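Local coordinates for protein pectate lyase 1 (Juniperus ashei, PDB 1PXZ) that shows low pectate lyase activity, cleaving alpha-1,4-galacturonan by elimination with calcium as cofactor, and is the major allergen of cedar pollen, at residues K90-R95 with V116-L121; D98-N103 with S120-G125. All coordinates share one frame; numbering follows the deposited sequence.

Interaction 1 of 2, residues K90-R95 with V116-L121; sequences KTIDGR and VILHSL
His119 meets Asp93 and Arg95 at the end of two parallel strands, 90-93 and 116-119, whose axes come within 4.8 Å and which pair Lys90 with Val116 through Asp93 with His119. Backbone bonds alternate between the strands and finish with Gly94 N to His119 O at 2.8 Å, almost straight at 177°. The His119 side chain leaves with CG anti to the backbone N (chi1 170°), as in Asp93 beside it, and the two side chains run together. His119 CB rests 4.0 Å from Ile92 O. In the ring, CD2 has Asp93 OD1 at its edge, 3.6 Å away, while ND1 is hydrogen-bonded to Asp164 on the next coil. The tip, NE2, has Arg95 CD 3.1 Å off in the ring plane; Arg95 NE is near too, but at a poor angle for a bond. Arg95 bends at chi3 and grips Asp93 side-on: NE binds OD1 at 2.9 Å, and NH2 takes OD2. Arg95 N reaches OD1 from the other face of the carboxylate, forming an Asx turn. Trp69 and Arg18 also bind OD2. On the Asp93 and His119 face, too, Thr91 OG1, bonded to Gly35 N, lies 3.7 Å from Ile117 CB. On the opposite face of the strands, Ile92 CD1 packs 3.8 Å from Leu118 CD2, beside Leu108, Met110 and Phe72 in the interior of the parallel beta-helix; Ile92 CG2 crosses to Leu121 CD1. Arg95 and Arg18 probably balance the charge of the buried Asp93 carboxylate, and the bond to Asp164 probably fixes the rotation of the His119 ring, whose NE2 faces the aliphatic CD of Arg95.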
ATOM      1  N   LYS A  90      -1.658  15.585   2.049  1.00 10.73           N
ATOM      2  CA  LYS A  90      -2.919  15.225   2.682  1.00  7.09           C
ATOM      3  C   LYS A  90      -2.690  13.993   3.561  1.00  8.28           C
ATOM      4  O   LYS A  90      -1.897  13.155   3.131  1.00  9.62           O
ATOM      5  CB  LYS A  90      -4.005  14.858   1.670  1.00  9.96           C
ATOM      6  CG  LYS A  90      -4.477  15.977   0.752  1.00 11.05           C
ATOM      7  CD  LYS A  90      -5.142  17.088   1.545  1.00  8.75           C
ATOM      8  CE  LYS A  90      -5.491  18.264   0.635  1.00  6.95           C
ATOM      9  NZ  LYS A  90      -4.224  18.986   0.267  1.00  8.76           N
ATOM     10  N   THR A  91      -3.366  13.902   4.690  1.00  8.20           N
ATOM     11  CA  THR A  91      -3.520  12.663   5.448  1.00  6.73           C
ATOM     12  C   THR A  91      -5.010  12.338   5.455  1.00  6.86           C
ATOM     13  O   THR A  91      -5.802  13.250   5.708  1.00  7.79           O
ATOM     14  CB  THR A  91      -3.010  12.776   6.888  1.00  7.20           C
ATOM     15  OG1 THR A  91      -1.595  13.018   6.802  1.00  7.82           O
ATOM     16  CG2 THR A  91      -3.248  11.488   7.661  1.00  8.10           C
ATOM     17  N   ILE A  92      -5.348  11.098   5.144  1.00  3.71           N
ATOM     18  CA  ILE A  92      -6.744  10.674   5.449  1.00  6.24           C
ATOM     19  C   ILE A  92      -6.595   9.701   6.602  1.00  9.68           C
ATOM     20  O   ILE A  92      -5.974   8.654   6.434  1.00 10.31           O
ATOM     21  CB  ILE A  92      -7.427  10.123   4.207  1.00 10.30           C
ATOM     22  CG1 ILE A  92      -7.294  11.106   3.022  1.00  7.34           C
ATOM     23  CG2 ILE A  92      -8.873   9.742   4.492  1.00 12.74           C
ATOM     24  CD1 ILE A  92      -8.028  10.631   1.770  1.00  7.29           C
ATOM     25  N   ASP A  93      -7.106  10.069   7.765  1.00  8.55           N
ATOM     26  CA  ASP A  93      -6.849   9.367   9.020  1.00  4.74           C
ATOM     27  C   ASP A  93      -8.148   8.800   9.578  1.00  8.63           C
ATOM     28  O   ASP A  93      -8.971   9.563  10.105  1.00  8.00           O
ATOM     29  CB  ASP A  93      -6.154  10.355   9.971  1.00  5.49           C
ATOM     30  CG  ASP A  93      -5.980   9.933  11.407  1.00  7.07           C
ATOM     31  OD1 ASP A  93      -6.190   8.762  11.791  1.00  7.19           O
ATOM     32  OD2 ASP A  93      -5.621  10.781  12.267  1.00  7.81           O
ATOM     33  N   GLY A  94      -8.361   7.486   9.500  1.00  7.49           N
ATOM     34  CA  GLY A  94      -9.560   6.841  10.018  1.00 10.09           C
ATOM     35  C   GLY A  94      -9.585   6.469  11.479  1.00 11.13           C
ATOM     36  O   GLY A  94     -10.496   5.789  11.967  1.00 11.60           O
ATOM     37  N   ARG A  95      -8.576   6.856  12.268  1.00  9.71           N
ATOM     38  CA  ARG A  95      -8.575   6.517  13.680  1.00  7.28           C
ATOM     39  C   ARG A  95      -9.751   7.213  14.368  1.00  7.55           C
ATOM     40  O   ARG A  95      -9.935   8.399  14.109  1.00 10.25           O
ATOM     41  CB  ARG A  95      -7.275   6.928  14.394  1.00  7.91           C
ATOM     42  CG  ARG A  95      -6.106   6.007  13.942  1.00  6.92           C
ATOM     43  CD  ARG A  95      -4.799   6.574  14.498  1.00  8.40           C
ATOM     44  NE  ARG A  95      -4.524   7.918  13.979  1.00  8.91           N
ATOM     45  CZ  ARG A  95      -3.453   8.641  14.293  1.00  9.46           C
ATOM     46  NH1 ARG A  95      -2.547   8.141  15.137  1.00  7.43           N
ATOM     47  NH2 ARG A  95      -3.282   9.856  13.781  1.00  9.23           N
ATOM     48  N   VAL A 116       1.390  12.010   0.713  1.00  9.93           N
ATOM     49  CA  VAL A 116       0.052  11.513   1.038  1.00  8.42           C
ATOM     50  C   VAL A 116       0.165  10.324   1.999  1.00 14.30           C
ATOM     51  O   VAL A 116       0.877   9.361   1.679  1.00 11.25           O
ATOM     52  CB  VAL A 116      -0.739  11.077  -0.199  1.00  8.52           C
ATOM     53  CG1 VAL A 116      -2.062  10.429   0.226  1.00  9.75           C
ATOM     54  CG2 VAL A 116      -0.989  12.233  -1.154  1.00 12.84           C
ATOM     55  N   ILE A 117      -0.528  10.420   3.134  1.00  6.88           N
ATOM     56  CA  ILE A 117      -0.668   9.360   4.112  1.00  4.50           C
ATOM     57  C   ILE A 117      -2.114   8.848   4.109  1.00 10.96           C
ATOM     58  O   ILE A 117      -3.049   9.626   4.284  1.00  9.37           O
ATOM     59  CB  ILE A 117      -0.300   9.806   5.537  1.00  4.44           C
ATOM     60  CG1 ILE A 117       1.172  10.257   5.664  1.00  6.91           C
ATOM     61  CG2 ILE A 117      -0.612   8.733   6.561  1.00  8.16           C
ATOM     62  CD1 ILE A 117       1.454  10.899   7.015  1.00  8.34           C
ATOM     63  N   LEU A 118      -2.277   7.541   3.910  1.00  6.82           N
ATOM     64  CA  LEU A 118      -3.618   6.952   3.994  1.00  9.44           C
ATOM     65  C   LEU A 118      -3.570   5.981   5.164  1.00 10.21           C
ATOM     66  O   LEU A 118      -2.799   5.032   5.088  1.00  7.31           O
ATOM     67  CB  LEU A 118      -4.028   6.241   2.725  1.00  7.16           C
ATOM     68  CG  LEU A 118      -4.034   7.081   1.445  1.00 11.47           C
ATOM     69  CD1 LEU A 118      -4.258   6.197   0.235  1.00 15.10           C
ATOM     70  CD2 LEU A 118      -5.101   8.179   1.527  1.00  7.94           C
ATOM     71  N   HIS A 119      -4.357   6.230   6.199  1.00  5.71           N
ATOM     72  CA  HIS A 119      -4.194   5.453   7.408  1.00  7.99           C
ATOM     73  C   HIS A 119      -5.526   5.095   8.070  1.00 11.85           C
ATOM     74  O   HIS A 119      -6.389   5.961   8.212  1.00  6.82           O
ATOM     75  CB  HIS A 119      -3.353   6.287   8.359  1.00  3.03           C
ATOM     76  CG  HIS A 119      -3.228   5.819   9.766  1.00  5.43           C
ATOM     77  ND1 HIS A 119      -2.266   4.907  10.159  1.00  6.56           N
ATOM     78  CD2 HIS A 119      -3.910   6.159  10.887  1.00  9.64           C
ATOM     79  CE1 HIS A 119      -2.385   4.691  11.473  1.00  8.26           C
ATOM     80  NE2 HIS A 119      -3.380   5.436  11.933  1.00 10.75           N
ATOM     81  N   SER A 120      -5.620   3.849   8.469  1.00  7.75           N
ATOM     82  CA  SER A 120      -6.708   3.275   9.260  1.00  4.87           C
ATOM     83  C   SER A 120      -8.078   3.403   8.606  1.00 11.62           C
ATOM     84  O   SER A 120      -9.095   3.701   9.254  1.00  7.13           O
ATOM     85  CB  SER A 120      -6.670   3.892  10.663  1.00  8.80           C
ATOM     86  OG  SER A 120      -7.429   3.115  11.572  1.00 18.14           O
ATOM     87  N   LEU A 121      -8.089   3.111   7.313  1.00  8.57           N
ATOM     88  CA  LEU A 121      -9.309   3.036   6.525  1.00  7.86           C
ATOM     89  C   LEU A 121      -9.679   1.594   6.191  1.00 13.50           C
ATOM     90  O   LEU A 121      -8.836   0.717   5.973  1.00  8.50           O
ATOM     91  CB  LEU A 121      -9.167   3.780   5.194  1.00  6.45           C
ATOM     92  CG  LEU A 121      -8.671   5.221   5.271  1.00  8.83           C
ATOM     93  CD1 LEU A 121      -8.387   5.782   3.885  1.00  8.55           C
ATOM     94  CD2 LEU A 121      -9.701   6.048   6.050  1.00 14.28           C
TER
HETATM   95  O   HOH W   1     -10.215   3.100  12.829  1.00 24.34           O

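Interaction 2 of 2, residues D98-N103 with S120-G125; sequences DVHLGN and SLHIHG
His122 stacks on His100, with planes 6° apart and centroids 3.9 Å apart in an offset stack. His122 CG sits over one face of the His100 ring near its rim, and His100 NE2 answers over the His122 ring; His122 CB also makes a CH-pi contact with the His100 face. The edge of the His122 ring meets Val99 O, 3.2 Å from CD2, while the same carbonyl accepts from His122 N. His124 takes a different posture: its CG stands between the backbone N and the carbonyl carbon (chi1 53°), which brings the ring to the His100 edge. There NE2 comes to 3.0 Å from His100 CD2, rim to rim with the planes 67° apart, and the three histidines form a cluster. Leu101 turns to the other side of the strands, its CD1 4.2 Å from Leu121 CD1 and its CB 4.3 Å from Ile123 CG2. Its backbone bonds the residues on either side of its partner Ile123: Leu101 N donates to His122 O, and His124 N to Leu101 O. Asn103 N then bonds His124 O at 2.9 Å. Strand 122-124 is flanked by strands 99-102 and 167-169, His122 touching Ser167; beyond 99-102 lies strand 76-78, with Asn77 against His100 and Ile78 against Leu101. Leu101, Leu121 and Ile123 all pack on Leu108 of strand 108-111, from another face of the beta-helix.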
ATOM      1  N   ASP A  98     -15.182   4.220  12.291  1.00 12.15           N
ATOM      2  CA  ASP A  98     -15.243   3.098  11.359  1.00  9.78           C
ATOM      3  C   ASP A  98     -15.568   3.644   9.983  1.00 12.49           C
ATOM      4  O   ASP A  98     -16.763   3.828   9.732  1.00 10.75           O
ATOM      5  CB  ASP A  98     -16.344   2.120  11.754  1.00 20.25           C
ATOM      6  CG  ASP A  98     -16.081   1.467  13.097  1.00 39.91           C
ATOM      7  OD1 ASP A  98     -14.898   1.470  13.510  1.00 41.48           O
ATOM      8  OD2 ASP A  98     -17.046   0.965  13.716  1.00 61.51           O
ATOM      9  N   VAL A  99     -14.541   3.869   9.180  1.00 10.51           N
ATOM     10  CA  VAL A  99     -14.710   4.418   7.839  1.00  7.91           C
ATOM     11  C   VAL A  99     -14.511   3.349   6.776  1.00 15.49           C
ATOM     12  O   VAL A  99     -13.457   2.714   6.767  1.00 10.57           O
ATOM     13  CB  VAL A  99     -13.671   5.532   7.633  1.00  9.60           C
ATOM     14  CG1 VAL A  99     -13.803   6.135   6.253  1.00 18.92           C
ATOM     15  CG2 VAL A  99     -13.858   6.521   8.777  1.00 11.12           C
ATOM     16  N   HIS A 100     -15.517   3.180   5.939  1.00 10.70           N
ATOM     17  CA  HIS A 100     -15.546   2.190   4.878  1.00  7.79           C
ATOM     18  C   HIS A 100     -15.769   2.906   3.557  1.00 17.24           C
ATOM     19  O   HIS A 100     -16.815   3.549   3.419  1.00 12.42           O
ATOM     20  CB  HIS A 100     -16.639   1.142   5.094  1.00  9.97           C
ATOM     21  CG  HIS A 100     -16.406   0.204   6.237  1.00 12.06           C
ATOM     22  ND1 HIS A 100     -16.483   0.546   7.561  1.00 19.76           N
ATOM     23  CD2 HIS A 100     -16.076  -1.111   6.247  1.00 11.09           C
ATOM     24  CE1 HIS A 100     -16.221  -0.490   8.323  1.00 10.51           C
ATOM     25  NE2 HIS A 100     -15.966  -1.528   7.540  1.00 19.27           N
ATOM     26  N   LEU A 101     -14.811   2.785   2.642  1.00  8.71           N
ATOM     27  CA  LEU A 101     -14.889   3.283   1.281  1.00  6.15           C
ATOM     28  C   LEU A 101     -15.026   2.119   0.301  1.00  9.07           C
ATOM     29  O   LEU A 101     -14.608   1.001   0.623  1.00 11.83           O
ATOM     30  CB  LEU A 101     -13.635   4.086   0.888  1.00  9.18           C
ATOM     31  CG  LEU A 101     -13.150   5.084   1.945  1.00 14.65           C
ATOM     32  CD1 LEU A 101     -11.878   5.808   1.522  1.00 13.71           C
ATOM     33  CD2 LEU A 101     -14.277   6.076   2.228  1.00 15.63           C
ATOM     34  N   GLY A 102     -15.568   2.351  -0.881  1.00  9.33           N
ATOM     35  CA  GLY A 102     -15.773   1.362  -1.919  1.00 10.96           C
ATOM     36  C   GLY A 102     -17.271   1.075  -2.019  1.00 17.36           C
ATOM     37  O   GLY A 102     -18.001   1.896  -2.583  1.00 12.73           O
ATOM     38  N   ASN A 103     -17.706  -0.065  -1.487  1.00 12.08           N
ATOM     39  CA  ASN A 103     -19.166  -0.265  -1.393  1.00 12.65           C
ATOM     40  C   ASN A 103     -19.866  -0.181  -2.740  1.00 17.51           C
ATOM     41  O   ASN A 103     -20.985   0.344  -2.822  1.00 16.92           O
ATOM     42  CB  ASN A 103     -19.713   0.802  -0.440  1.00 18.01           C
ATOM     43  CG  ASN A 103     -19.048   0.866   0.920  1.00 30.15           C
ATOM     44  OD1 ASN A 103     -19.022  -0.142   1.634  1.00 25.86           O
ATOM     45  ND2 ASN A 103     -18.504   2.014   1.346  1.00 17.47           N
ATOM     46  N   SER A 120      -5.620   3.849   8.469  1.00  7.75           N
ATOM     47  CA  SER A 120      -6.708   3.275   9.260  1.00  4.87           C
ATOM     48  C   SER A 120      -8.078   3.403   8.606  1.00 11.62           C
ATOM     49  O   SER A 120      -9.095   3.701   9.254  1.00  7.13           O
ATOM     50  CB  SER A 120      -6.670   3.892  10.663  1.00  8.80           C
ATOM     51  OG  SER A 120      -7.429   3.115  11.572  1.00 18.14           O
ATOM     52  N   LEU A 121      -8.089   3.111   7.313  1.00  8.57           N
ATOM     53  CA  LEU A 121      -9.309   3.036   6.525  1.00  7.86           C
ATOM     54  C   LEU A 121      -9.679   1.594   6.191  1.00 13.50           C
ATOM     55  O   LEU A 121      -8.836   0.717   5.973  1.00  8.50           O
ATOM     56  CB  LEU A 121      -9.167   3.780   5.194  1.00  6.45           C
ATOM     57  CG  LEU A 121      -8.671   5.221   5.271  1.00  8.83           C
ATOM     58  CD1 LEU A 121      -8.387   5.782   3.885  1.00  8.55           C
ATOM     59  CD2 LEU A 121      -9.701   6.048   6.050  1.00 14.28           C
ATOM     60  N   HIS A 122     -10.994   1.366   6.115  1.00  7.47           N
ATOM     61  CA  HIS A 122     -11.446   0.115   5.500  1.00  9.00           C
ATOM     62  C   HIS A 122     -11.749   0.377   4.028  1.00 12.51           C
ATOM     63  O   HIS A 122     -12.536   1.306   3.758  1.00 11.47           O
ATOM     64  CB  HIS A 122     -12.717  -0.395   6.143  1.00  5.84           C
ATOM     65  CG  HIS A 122     -12.696  -0.618   7.616  1.00 10.90           C
ATOM     66  ND1 HIS A 122     -12.536  -1.897   8.128  1.00 11.86           N
ATOM     67  CD2 HIS A 122     -12.839   0.217   8.674  1.00  9.33           C
ATOM     68  CE1 HIS A 122     -12.568  -1.829   9.450  1.00 11.34           C
ATOM     69  NE2 HIS A 122     -12.748  -0.568   9.810  1.00 14.95           N
ATOM     70  N   ILE A 123     -11.208  -0.349   3.076  1.00  8.92           N
ATOM     71  CA  ILE A 123     -11.616  -0.135   1.679  1.00  7.98           C
ATOM     72  C   ILE A 123     -11.975  -1.491   1.099  1.00 16.48           C
ATOM     73  O   ILE A 123     -11.140  -2.390   1.143  1.00  8.75           O
ATOM     74  CB  ILE A 123     -10.550   0.556   0.822  1.00 14.40           C
ATOM     75  CG1 ILE A 123      -9.963   1.790   1.500  1.00 11.89           C
ATOM     76  CG2 ILE A 123     -11.105   0.890  -0.553  1.00 13.33           C
ATOM     77  CD1 ILE A 123      -8.827   2.475   0.773  1.00 13.15           C
ATOM     78  N   HIS A 124     -13.198  -1.633   0.601  1.00  6.65           N
ATOM     79  CA  HIS A 124     -13.591  -2.904  -0.000  1.00  6.61           C
ATOM     80  C   HIS A 124     -14.751  -2.693  -0.966  1.00 12.99           C
ATOM     81  O   HIS A 124     -15.424  -1.667  -0.848  1.00 11.68           O
ATOM     82  CB  HIS A 124     -13.982  -3.895   1.093  1.00  8.44           C
ATOM     83  CG  HIS A 124     -15.018  -3.328   2.006  1.00 14.25           C
ATOM     84  ND1 HIS A 124     -16.337  -3.230   1.602  1.00 20.70           N
ATOM     85  CD2 HIS A 124     -14.961  -2.839   3.264  1.00 17.31           C
ATOM     86  CE1 HIS A 124     -17.050  -2.705   2.579  1.00 20.49           C
ATOM     87  NE2 HIS A 124     -16.240  -2.457   3.590  1.00 17.92           N
ATOM     88  N   GLY A 125     -14.928  -3.637  -1.870  1.00 15.33           N
ATOM     89  CA  GLY A 125     -15.961  -3.558  -2.883  1.00 12.04           C
ATOM     90  C   GLY A 125     -15.709  -2.465  -3.909  1.00 14.73           C
ATOM     91  O   GLY A 125     -16.672  -1.988  -4.513  1.00 15.76           O
TER
HETATM   92  O   HOH W   2     -12.192   1.035  12.799  1.00 32.78           O
HETATM   93  O   HOH W   3     -11.847   3.368   9.979  1.00 14.12           O

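Overall arrangement
Interactions 1 and 2 join the same two successive coils of the parallel beta-helix at two successive strands of each coil, their centres 12 Å apart. Strand 90-93 leads into 99-102 and strand 114-119 into 122-124. Ser120 and Leu121 are common to both segment pairs, though only Leu121 packs in both, connecting the apolar sides of the two contacts. The calcium site inferred by similarity lies close by: the side chain of Leu118 is about 11 Å from that of Asp177, and Gly125 is about 10 Å from the Asp173 side chain, approximate separations that do not measure contact with calcium. Neither contact contains an inferred calcium ligand; both join neighbouring coils of the beta-helix.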